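Side-chain contacts in amidohydrolase 3 domain-containing protein (Pyrococcus horikoshii, PDB 3IGH), which probably acts as a metal-dependent amidohydrolase that cleaves carbon-nitrogen bonds other than peptide bonds, although its substrate is not known: residues A[334-339]-A[449-454]; A[311-316]-A[326-331]; A[206-211]-A[260-265]. All blocks are in the same frame, centred on the assembly; numbering follows the deposited sequence. Where two conformers were deposited one is given.

Contact 1 of 3, residues A[334-339]-A[449-454]; sequences PGRIEH and RVSLAS. With SO4 (sulfate ion), chain B.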
loop_
_atom_site.group_PDB
_atom_site.type_symbol
_atom_site.label_atom_id
_atom_site.label_comp_id
_atom_site.label_asym_id
_atom_site.label_seq_id
_atom_site.Cartn_x
_atom_site.Cartn_y
_atom_site.Cartn_z
ATOM N N PRO A 334 -4.317 16.158 -16.789
ATOM C CA PRO A 334 -3.844 15.425 -17.961
ATOM C C PRO A 334 -3.921 13.907 -17.716
ATOM O O PRO A 334 -2.943 13.279 -17.303
ATOM C CB PRO A 334 -2.404 15.919 -18.128
ATOM C CG PRO A 334 -1.978 16.321 -16.761
ATOM C CD PRO A 334 -3.208 16.757 -16.020
ATOM N N GLY A 335 -5.098 13.339 -17.967
ATOM C CA GLY A 335 -5.332 11.919 -17.750
ATOM C C GLY A 335 -4.864 11.043 -18.896
ATOM O O GLY A 335 -4.096 11.472 -19.762
ATOM N N ARG A 336 -5.315 9.796 -18.892
ATOM C CA ARG A 336 -4.988 8.894 -19.978
ATOM C C ARG A 336 -6.243 8.466 -20.729
ATOM O O ARG A 336 -7.327 8.366 -20.144
ATOM C CB ARG A 336 -4.127 7.698 -19.508
ATOM C CG ARG A 336 -4.634 6.953 -18.302
ATOM C CD ARG A 336 -3.722 5.770 -17.924
ATOM N NE ARG A 336 -3.784 4.674 -18.892
ATOM C CZ ARG A 336 -3.098 3.537 -18.791
ATOM N NH1 ARG A 336 -2.292 3.318 -17.757
ATOM N NH2 ARG A 336 -3.225 2.613 -19.732
ATOM N N ILE A 337 -6.088 8.278 -22.036
ATOM C CA ILE A 337 -7.178 7.797 -22.866
ATOM C C ILE A 337 -6.816 6.411 -23.391
ATOM O O ILE A 337 -5.695 6.179 -23.826
ATOM C CB ILE A 337 -7.522 8.798 -23.995
ATOM C CG1 ILE A 337 -8.290 9.983 -23.408
ATOM C CG2 ILE A 337 -8.369 8.147 -25.099
ATOM C CD1 ILE A 337 -8.047 11.284 -24.133
ATOM N N GLU A 338 -7.777 5.494 -23.293
ATOM C CA GLU A 338 -7.613 4.126 -23.749
ATOM C C GLU A 338 -8.232 3.974 -25.133
ATOM O O GLU A 338 -9.343 4.469 -25.374
ATOM C CB GLU A 338 -8.278 3.158 -22.770
ATOM C CG GLU A 338 -7.924 3.411 -21.301
ATOM C CD GLU A 338 -6.420 3.465 -21.059
ATOM O OE1 GLU A 338 -5.735 2.449 -21.291
ATOM O OE2 GLU A 338 -5.926 4.531 -20.643
ATOM N N HIS A 339 -7.485 3.290 -26.010
ATOM C CA HIS A 339 -7.822 2.992 -27.409
ATOM C C HIS A 339 -7.496 4.128 -28.374
ATOM O O HIS A 339 -6.602 3.990 -29.224
ATOM C CB HIS A 339 -9.277 2.540 -27.581
ATOM C CG HIS A 339 -9.607 1.263 -26.875
ATOM N ND1 HIS A 339 -9.688 0.052 -27.528
ATOM C CD2 HIS A 339 -9.907 1.012 -25.578
ATOM C CE1 HIS A 339 -10.003 -0.893 -26.659
ATOM N NE2 HIS A 339 -10.138 -0.336 -25.468
ATOM N N ARG A 449 5.433 5.311 -18.775
ATOM C CA ARG A 449 5.064 6.713 -18.617
ATOM C C ARG A 449 3.558 6.916 -18.651
ATOM O O ARG A 449 3.020 7.670 -17.838
ATOM C CB ARG A 449 5.733 7.572 -19.691
ATOM C CG ARG A 449 7.235 7.740 -19.487
ATOM C CD ARG A 449 7.539 8.800 -18.438
ATOM N NE ARG A 449 7.399 10.135 -19.019
ATOM C CZ ARG A 449 7.560 11.275 -18.355
ATOM N NH1 ARG A 449 7.867 11.266 -17.062
ATOM N NH2 ARG A 449 7.409 12.433 -18.988
ATOM N N VAL A 450 2.885 6.236 -19.582
ATOM C CA VAL A 450 1.410 6.273 -19.679
ATOM C C VAL A 450 0.742 5.776 -18.370
ATOM O O VAL A 450 -0.311 6.280 -17.955
ATOM C CB VAL A 450 0.940 5.497 -20.959
ATOM C CG1 VAL A 450 -0.555 5.197 -20.957
ATOM C CG2 VAL A 450 1.310 6.300 -22.207
ATOM N N SER A 451 1.402 4.826 -17.711
ATOM C CA SER A 451 0.914 4.226 -16.471
ATOM C C SER A 451 1.453 4.933 -15.225
ATOM O O SER A 451 1.249 4.457 -14.105
ATOM C CB SER A 451 1.326 2.754 -16.418
ATOM O OG SER A 451 0.908 2.059 -17.581
ATOM N N LEU A 452 2.158 6.049 -15.426
ATOM C CA LEU A 452 2.783 6.828 -14.334
ATOM C C LEU A 452 3.753 5.992 -13.487
ATOM O O LEU A 452 3.843 6.147 -12.277
ATOM C CB LEU A 452 1.726 7.544 -13.470
ATOM C CG LEU A 452 0.757 8.483 -14.214
ATOM C CD1 LEU A 452 -0.292 9.079 -13.256
ATOM C CD2 LEU A 452 1.503 9.597 -14.949
ATOM N N ALA A 453 4.475 5.098 -14.147
ATOM C CA ALA A 453 5.474 4.268 -13.477
ATOM C C ALA A 453 6.818 4.899 -13.755
ATOM O O ALA A 453 7.460 4.573 -14.765
ATOM C CB ALA A 453 5.437 2.875 -14.035
ATOM N N SER A 454 7.247 5.804 -12.875
ATOM C CA SER A 454 8.385 6.678 -13.189
ATOM C C SER A 454 9.739 5.964 -13.140
ATOM O O SER A 454 10.718 6.446 -13.710
ATOM C CB SER A 454 8.397 7.911 -12.278
ATOM O OG SER A 454 8.566 7.526 -10.927
HETATM S S SO4 B . -11.761 -1.773 -22.544
HETATM O O1 SO4 B . -11.096 -2.445 -21.446
HETATM O O2 SO4 B . -11.295 -2.343 -23.799
HETATM O O3 SO4 B . -13.195 -2.004 -22.446
HETATM O O4 SO4 B . -11.434 -0.343 -22.507
#

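Contact 2 of 3, residues A[311-316]-A[326-331]; sequences VAIHAI and DVFETT. With SO4 (sulfate ion), chain B.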
loop_
_atom_site.group_PDB
_atom_site.type_symbol
_atom_site.label_atom_id
_atom_site.label_comp_id
_atom_site.label_asym_id
_atom_site.label_seq_id
_atom_site.Cartn_x
_atom_site.Cartn_y
_atom_site.Cartn_z
ATOM N N VAL A 311 -6.667 8.660 -13.771
ATOM C CA VAL A 311 -7.976 8.468 -14.373
ATOM C C VAL A 311 -7.773 8.051 -15.836
ATOM O O VAL A 311 -7.170 8.788 -16.630
ATOM C CB VAL A 311 -8.822 9.771 -14.290
ATOM C CG1 VAL A 311 -10.204 9.550 -14.911
ATOM C CG2 VAL A 311 -8.930 10.254 -12.822
ATOM N N ALA A 312 -8.270 6.866 -16.171
ATOM C CA ALA A 312 -8.206 6.344 -17.531
ATOM C C ALA A 312 -9.598 6.290 -18.109
ATOM O O ALA A 312 -10.515 5.751 -17.491
ATOM C CB ALA A 312 -7.568 4.941 -17.561
ATOM N N ILE A 313 -9.755 6.860 -19.299
ATOM C CA ILE A 313 -11.047 6.875 -19.963
ATOM C C ILE A 313 -10.985 6.152 -21.315
ATOM O O ILE A 313 -10.233 6.542 -22.205
ATOM C CB ILE A 313 -11.579 8.322 -20.170
ATOM C CG1 ILE A 313 -11.564 9.104 -18.837
ATOM C CG2 ILE A 313 -12.987 8.267 -20.747
ATOM C CD1 ILE A 313 -12.174 10.522 -18.906
ATOM N N HIS A 314 -11.791 5.108 -21.445
ATOM C CA HIS A 314 -12.029 4.423 -22.722
ATOM C C HIS A 314 -12.744 5.385 -23.674
ATOM O O HIS A 314 -13.821 5.898 -23.351
ATOM C CB HIS A 314 -12.892 3.190 -22.423
ATOM C CG HIS A 314 -13.524 2.535 -23.621
ATOM N ND1 HIS A 314 -13.301 1.211 -23.937
ATOM C CD2 HIS A 314 -14.429 2.987 -24.526
ATOM C CE1 HIS A 314 -14.013 0.886 -25.000
ATOM N NE2 HIS A 314 -14.697 1.949 -25.386
ATOM N N ALA A 315 -12.147 5.613 -24.841
ATOM C CA ALA A 315 -12.800 6.354 -25.931
ATOM C C ALA A 315 -12.383 5.764 -27.275
ATOM O O ALA A 315 -11.239 5.901 -27.686
ATOM C CB ALA A 315 -12.443 7.837 -25.873
ATOM N N ILE A 316 -13.319 5.106 -27.951
ATOM C CA ILE A 316 -13.036 4.492 -29.250
ATOM C C ILE A 316 -13.472 5.437 -30.384
ATOM O O ILE A 316 -12.668 5.797 -31.243
ATOM C CB ILE A 316 -13.650 3.059 -29.324
ATOM C CG1 ILE A 316 -12.852 2.133 -28.401
ATOM C CG2 ILE A 316 -13.613 2.497 -30.752
ATOM C CD1 ILE A 316 -13.282 0.669 -28.400
ATOM N N ASP A 326 -13.133 16.664 -23.038
ATOM C CA ASP A 326 -13.937 17.629 -22.262
ATOM C C ASP A 326 -13.775 17.404 -20.755
ATOM O O ASP A 326 -13.616 18.364 -19.994
ATOM C CB ASP A 326 -15.426 17.540 -22.636
ATOM C CG ASP A 326 -15.757 18.219 -23.966
ATOM O OD1 ASP A 326 -14.886 18.882 -24.554
ATOM O OD2 ASP A 326 -16.907 18.075 -24.430
ATOM N N VAL A 327 -13.786 16.133 -20.340
ATOM C CA VAL A 327 -13.617 15.757 -18.934
ATOM C C VAL A 327 -12.247 16.203 -18.421
ATOM O O VAL A 327 -12.148 16.857 -17.374
ATOM C CB VAL A 327 -13.842 14.232 -18.718
ATOM C CG1 VAL A 327 -13.593 13.829 -17.271
ATOM C CG2 VAL A 327 -15.265 13.861 -19.104
ATOM N N PHE A 328 -11.197 15.894 -19.184
ATOM C CA PHE A 328 -9.840 16.271 -18.805
ATOM C C PHE A 328 -9.587 17.794 -18.834
ATOM O O PHE A 328 -8.844 18.326 -17.995
ATOM C CB PHE A 328 -8.799 15.476 -19.629
ATOM C CG PHE A 328 -8.767 13.986 -19.291
ATOM C CD1 PHE A 328 -9.019 13.542 -17.996
ATOM C CD2 PHE A 328 -8.463 13.041 -20.270
ATOM C CE1 PHE A 328 -8.981 12.180 -17.677
ATOM C CE2 PHE A 328 -8.426 11.678 -19.965
ATOM C CZ PHE A 328 -8.680 11.245 -18.675
ATOM N N GLU A 329 -10.242 18.493 -19.757
ATOM C CA GLU A 329 -10.116 19.941 -19.821
ATOM C C GLU A 329 -10.737 20.601 -18.591
ATOM O O GLU A 329 -10.086 21.424 -17.944
ATOM C CB GLU A 329 -10.749 20.502 -21.093
ATOM C CG GLU A 329 -10.543 22.002 -21.249
ATOM C CD GLU A 329 -11.627 22.675 -22.083
ATOM O OE1 GLU A 329 -11.593 23.917 -22.181
ATOM O OE2 GLU A 329 -12.507 21.976 -22.639
ATOM N N THR A 330 -11.961 20.193 -18.245
ATOM C CA THR A 330 -12.738 20.766 -17.140
ATOM C C THR A 330 -12.086 20.525 -15.768
ATOM O O THR A 330 -12.126 21.373 -14.875
ATOM C CB THR A 330 -14.183 20.189 -17.158
ATOM O OG1 THR A 330 -14.806 20.490 -18.414
ATOM C CG2 THR A 330 -15.034 20.752 -16.044
ATOM N N THR A 331 -11.504 19.339 -15.603
ATOM C CA THR A 331 -10.901 18.977 -14.329
ATOM C C THR A 331 -9.471 19.499 -14.235
ATOM O O THR A 331 -8.874 19.500 -13.157
ATOM C CB THR A 331 -10.931 17.454 -14.099
ATOM O OG1 THR A 331 -10.304 16.783 -15.207
ATOM C CG2 THR A 331 -12.361 16.975 -13.950
HETATM S S SO4 B . -11.761 -1.773 -22.544
HETATM O O1 SO4 B . -11.096 -2.445 -21.446
HETATM O O2 SO4 B . -11.295 -2.343 -23.799
HETATM O O3 SO4 B . -13.195 -2.004 -22.446
HETATM O O4 SO4 B . -11.434 -0.343 -22.507
#

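Contact 3 of 3, residues A[206-211]-A[260-265]; sequences SFMSVN and GVKLFT. With SO4 (sulfate ion), chain H; SO4 (sulfate ion), chain B.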
loop_
_atom_site.group_PDB
_atom_site.type_symbol
_atom_site.label_atom_id
_atom_site.label_comp_id
_atom_site.label_asym_id
_atom_site.label_seq_id
_atom_site.Cartn_x
_atom_site.Cartn_y
_atom_site.Cartn_z
ATOM N N SER A 206 -0.658 -2.498 -16.656
ATOM C CA SER A 206 -1.805 -1.829 -16.048
ATOM C C SER A 206 -3.012 -2.738 -16.192
ATOM O O SER A 206 -3.425 -3.086 -17.307
ATOM C CB SER A 206 -2.120 -0.480 -16.688
ATOM O OG SER A 206 -1.025 0.407 -16.600
ATOM N N PHE A 207 -3.555 -3.125 -15.048
ATOM C CA PHE A 207 -4.704 -4.022 -14.966
ATOM C C PHE A 207 -5.925 -3.115 -14.862
ATOM O O PHE A 207 -6.111 -2.428 -13.866
ATOM C CB PHE A 207 -4.515 -4.953 -13.750
ATOM C CG PHE A 207 -5.665 -5.905 -13.453
ATOM C CD1 PHE A 207 -6.770 -6.054 -14.302
ATOM C CD2 PHE A 207 -5.602 -6.696 -12.302
ATOM C CE1 PHE A 207 -7.824 -6.931 -13.968
ATOM C CE2 PHE A 207 -6.632 -7.582 -11.971
ATOM C CZ PHE A 207 -7.744 -7.700 -12.803
ATOM N N MET A 208 -6.736 -3.110 -15.918
ATOM C CA MET A 208 -7.903 -2.222 -16.031
ATOM C C MET A 208 -9.197 -2.852 -15.543
ATOM O O MET A 208 -9.425 -4.031 -15.769
ATOM C CB MET A 208 -8.076 -1.799 -17.487
ATOM C CG MET A 208 -6.744 -1.444 -18.159
ATOM S SD MET A 208 -5.938 -0.045 -17.343
ATOM C CE MET A 208 -7.244 1.108 -17.683
ATOM N N SER A 209 -10.044 -2.028 -14.913
ATOM C CA SER A 209 -11.330 -2.436 -14.316
ATOM C C SER A 209 -11.169 -3.549 -13.288
ATOM O O SER A 209 -11.779 -4.622 -13.383
ATOM C CB SER A 209 -12.391 -2.767 -15.376
ATOM O OG SER A 209 -12.651 -1.628 -16.172
ATOM N N VAL A 210 -10.328 -3.277 -12.300
ATOM C CA VAL A 210 -10.166 -4.190 -11.177
ATOM C C VAL A 210 -11.427 -4.063 -10.319
ATOM O O VAL A 210 -11.718 -2.978 -9.798
ATOM C CB VAL A 210 -8.890 -3.819 -10.347
ATOM C CG1 VAL A 210 -8.751 -4.698 -9.113
ATOM C CG2 VAL A 210 -7.652 -3.933 -11.207
ATOM N N ASN A 211 -12.183 -5.155 -10.189
ATOM C CA ASN A 211 -13.380 -5.153 -9.347
ATOM C C ASN A 211 -13.050 -5.539 -7.896
ATOM O O ASN A 211 -11.878 -5.660 -7.536
ATOM C CB ASN A 211 -14.509 -6.033 -9.946
ATOM C CG ASN A 211 -14.140 -7.519 -10.048
ATOM O OD1 ASN A 211 -13.363 -8.049 -9.251
ATOM N ND2 ASN A 211 -14.720 -8.202 -11.041
ATOM N N GLY A 260 -5.241 3.912 -10.103
ATOM C CA GLY A 260 -6.254 4.791 -10.685
ATOM C C GLY A 260 -7.644 4.201 -10.762
ATOM O O GLY A 260 -7.920 3.168 -10.161
ATOM N N VAL A 261 -8.511 4.889 -11.498
ATOM C CA VAL A 261 -9.869 4.423 -11.785
ATOM C C VAL A 261 -10.020 4.326 -13.307
ATOM O O VAL A 261 -9.392 5.088 -14.054
ATOM C CB VAL A 261 -10.954 5.390 -11.181
ATOM C CG1 VAL A 261 -10.913 6.766 -11.847
ATOM C CG2 VAL A 261 -12.367 4.795 -11.278
ATOM N N LYS A 262 -10.863 3.401 -13.757
ATOM C CA LYS A 262 -11.142 3.237 -15.172
ATOM C C LYS A 262 -12.594 3.626 -15.489
ATOM O O LYS A 262 -13.528 3.129 -14.865
ATOM C CB LYS A 262 -10.834 1.796 -15.612
ATOM C CG LYS A 262 -11.276 1.422 -17.033
ATOM C CD LYS A 262 -10.619 2.280 -18.102
ATOM C CE LYS A 262 -11.146 1.916 -19.487
ATOM N NZ LYS A 262 -10.807 0.530 -19.894
ATOM N N LEU A 263 -12.748 4.528 -16.453
ATOM C CA LEU A 263 -14.056 5.018 -16.911
ATOM C C LEU A 263 -14.278 4.749 -18.402
ATOM O O LEU A 263 -13.324 4.539 -19.155
ATOM C CB LEU A 263 -14.165 6.535 -16.684
ATOM C CG LEU A 263 -13.899 7.022 -15.252
ATOM C CD1 LEU A 263 -13.854 8.530 -15.212
ATOM C CD2 LEU A 263 -14.960 6.474 -14.341
ATOM N N PHE A 264 -15.540 4.827 -18.819
ATOM C CA PHE A 264 -15.953 4.562 -20.204
ATOM C C PHE A 264 -16.776 5.728 -20.734
ATOM O O PHE A 264 -17.646 6.242 -20.038
ATOM C CB PHE A 264 -16.826 3.305 -20.259
ATOM C CG PHE A 264 -16.102 2.046 -19.890
ATOM C CD1 PHE A 264 -15.509 1.257 -20.878
ATOM C CD2 PHE A 264 -16.014 1.640 -18.559
ATOM C CE1 PHE A 264 -14.834 0.085 -20.544
ATOM C CE2 PHE A 264 -15.331 0.472 -18.213
ATOM C CZ PHE A 264 -14.746 -0.308 -19.208
ATOM N N THR A 265 -16.490 6.153 -21.956
ATOM C CA THR A 265 -17.386 7.064 -22.666
ATOM C C THR A 265 -18.301 6.304 -23.623
ATOM O O THR A 265 -19.484 6.613 -23.700
ATOM C CB THR A 265 -16.641 8.137 -23.469
ATOM O OG1 THR A 265 -15.673 7.515 -24.324
ATOM C CG2 THR A 265 -15.952 9.121 -22.540
HETATM S S SO4 H . -17.658 -6.044 -12.104
HETATM O O1 SO4 H . -16.573 -6.877 -12.606
HETATM O O2 SO4 H . -18.881 -6.304 -12.852
HETATM O O3 SO4 H . -17.886 -6.344 -10.697
HETATM O O4 SO4 H . -17.297 -4.639 -12.234
HETATM S S SO4 B . -11.761 -1.773 -22.544
HETATM O O1 SO4 B . -11.096 -2.445 -21.446
HETATM O O2 SO4 B . -11.295 -2.343 -23.799
HETATM O O3 SO4 B . -13.195 -2.004 -22.446
HETATM O O4 SO4 B . -11.434 -0.343 -22.507
HETATM O O HOH W 1 -13.982 0.186 -14.665
HETATM O O HOH W 2 -11.846 -1.840 -18.742
#

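Contact 1 of 3, residues A[334-339]-A[449-454]
Arg336 meets Val450 and Ser451 with the outer half of its side chain, and its course can be traced atom by atom. CB points toward the segment 449-454, and CG is wedged between the backbone N and the carbonyl carbon (chi1 50°). The chain then runs straight to CD; Arg336 CD lies 3.4 Å from Val450 O, so the last turn of the helix is touched through its backbone. A bend at chi3 turns the guanidinium, bringing its face under Val450: Val450 CG1 stands 3.7 Å from Arg336 CZ, over the centre of the plane. Arg336 NE donates to Glu338 OE2 at 2.8 Å with an N-H...O angle of 154°, and Arg336 NH2 reaches Glu338 OE1 at 3.0 Å. This is a side-on, two-nitrogen salt bridge that uses the syn side of each carboxylate oxygen, with both bonds somewhat out of the flat groups' planes. NH2 also donates to Ser66 O, while Arg336 NH1, with a weak bond to Tyr234 OH, ends 3.4 Å from Ser451 OG. The buried guanidinium is thus fixed in rotation by its carboxylate and covered on one face by a methyl. Glu338 OE1 in turn bonds His67 ND1, so through this chain of bonds Arg336 probably helps orient the carboxylate behind that histidine. Farther along, His339 NE2 donates to sulfate O2 at 2.9 Å. Ser451, the first residue to leave helical phi/psi, has its OG held by Ser206 OG and Ser447 O; a Schellman motif with Leu452 as its positive-phi C-prime residue ends helix 436-450. Strand 336-337 lies between strands 310-315 and 357-360 of the amidohydrolase barrel, and the end of helix 436-450 meets it beside strand 58-68.

Contact 2 of 3, residues A[311-316]-A[326-331]
Val327 O is gripped twice from within its own helix: Thr331 OG1 donates to it at 2.8 Å and Thr331 N at 3.1 Å, the two arriving from opposite faces of the carbonyl plane. The side chain of Val327 points toward the strand, Val327 CG1 resting 4.0 Å from Ile313 CD1. Ile313 and Phe328 carry most of the contact. With CG1 anti to the carbonyl carbon (chi1 -52°) and the chain extended beyond it, Ile313 CD1 is carried over one face of the Phe328 ring, 4.0 Å from the centroid and 30° off the normal, which meets the geometry of a CH-pi contact. The same ring places Phe328 CZ 3.5 Å from Val311 O, while Phe328 CE1 packs 4.0 Å from Val311 CG1. His314, next along the strand, serves the sulfate instead: His314 ND1 donates to sulfate O4 at 2.8 Å in a nearly straight bond, and NE2 bonds Gly267 O. A leucine in place of His314 would probably cost sulfate O4 this bond, leaving it to Lys262 NZ and a weak one from His339, and deprive Gly267 O of its side-chain mate. The axes of strand 311-315 and helix 326-331 approach to 10.8 Å, with 152° between their N-to-C directions, the near-antiparallel return of a beta-alpha-beta unit made by strand 310-315, helix 318-331 and strand 336-337. Helix 294-305 flanks it through Thr301, which touches both Val311 and Val327, and Phe328 also packs on Ile337.

Contact 3 of 3, residues A[206-211]-A[260-265]
Met208 and Ser209 clasp the aliphatic part of Lys262: Met208 CE lies 3.6 Å from Lys262 CD, and Ser209 OG is 3.5 Å from Lys262 CG. Two successive bends of the methionine chain (chi2 and chi3 both -62°) fold its methyl back onto the lysine stem. Ser209 OG also approaches the edge of the Phe264 ring, 3.9 Å from Phe264 CZ. Two waters complete the join. One links Ser209 OG to Lys262 O, to which it donates; the other lies 2.7 Å from Ser209 OG, accepts from Lys262 NZ at 2.8 Å and donates to O1 of the sulfate. Lys262 NZ itself donates to sulfate O4 at 2.8 Å, and O3 of that ion sits in the plane of the Phe264 ring at its edge. Farther out, Ala312 and Tyr234 pack on Met208, and Phe264 meets the ring of His314. A methyl and a hydroxyl therefore pack on the lysine stem while its amine is left to polar partners. A lysine and histidines gathered at barrel strand ends are as in amidohydrolases, where such residues bind metal; here these groups hold a sulfate, probably from the crystallisation liquor.

One sulfate ties the three contacts together: His339 of contact 1, His314 of contact 2 and Lys262 of contact 3 all donate to it, with His67 as a fourth donor; this cluster probably marks the active-site pocket of the barrel. The centre of contact 1 stands about 12 Å from those of both other contacts. Contact 2 and contact 3 are about 13 Å apart, centre to centre. Neighbouring strands connect them: Glu338 N lies 2.9 Å from Ile313 O, and Ala312 O 2.7 Å from Leu263 N, both probable hydrogen bonds. Contacts 1 and 3 also meet through Glu338 CG, 4.0 Å from Lys262 CE, whereas the helix packing of contact 2 lies on the barrel's outer side.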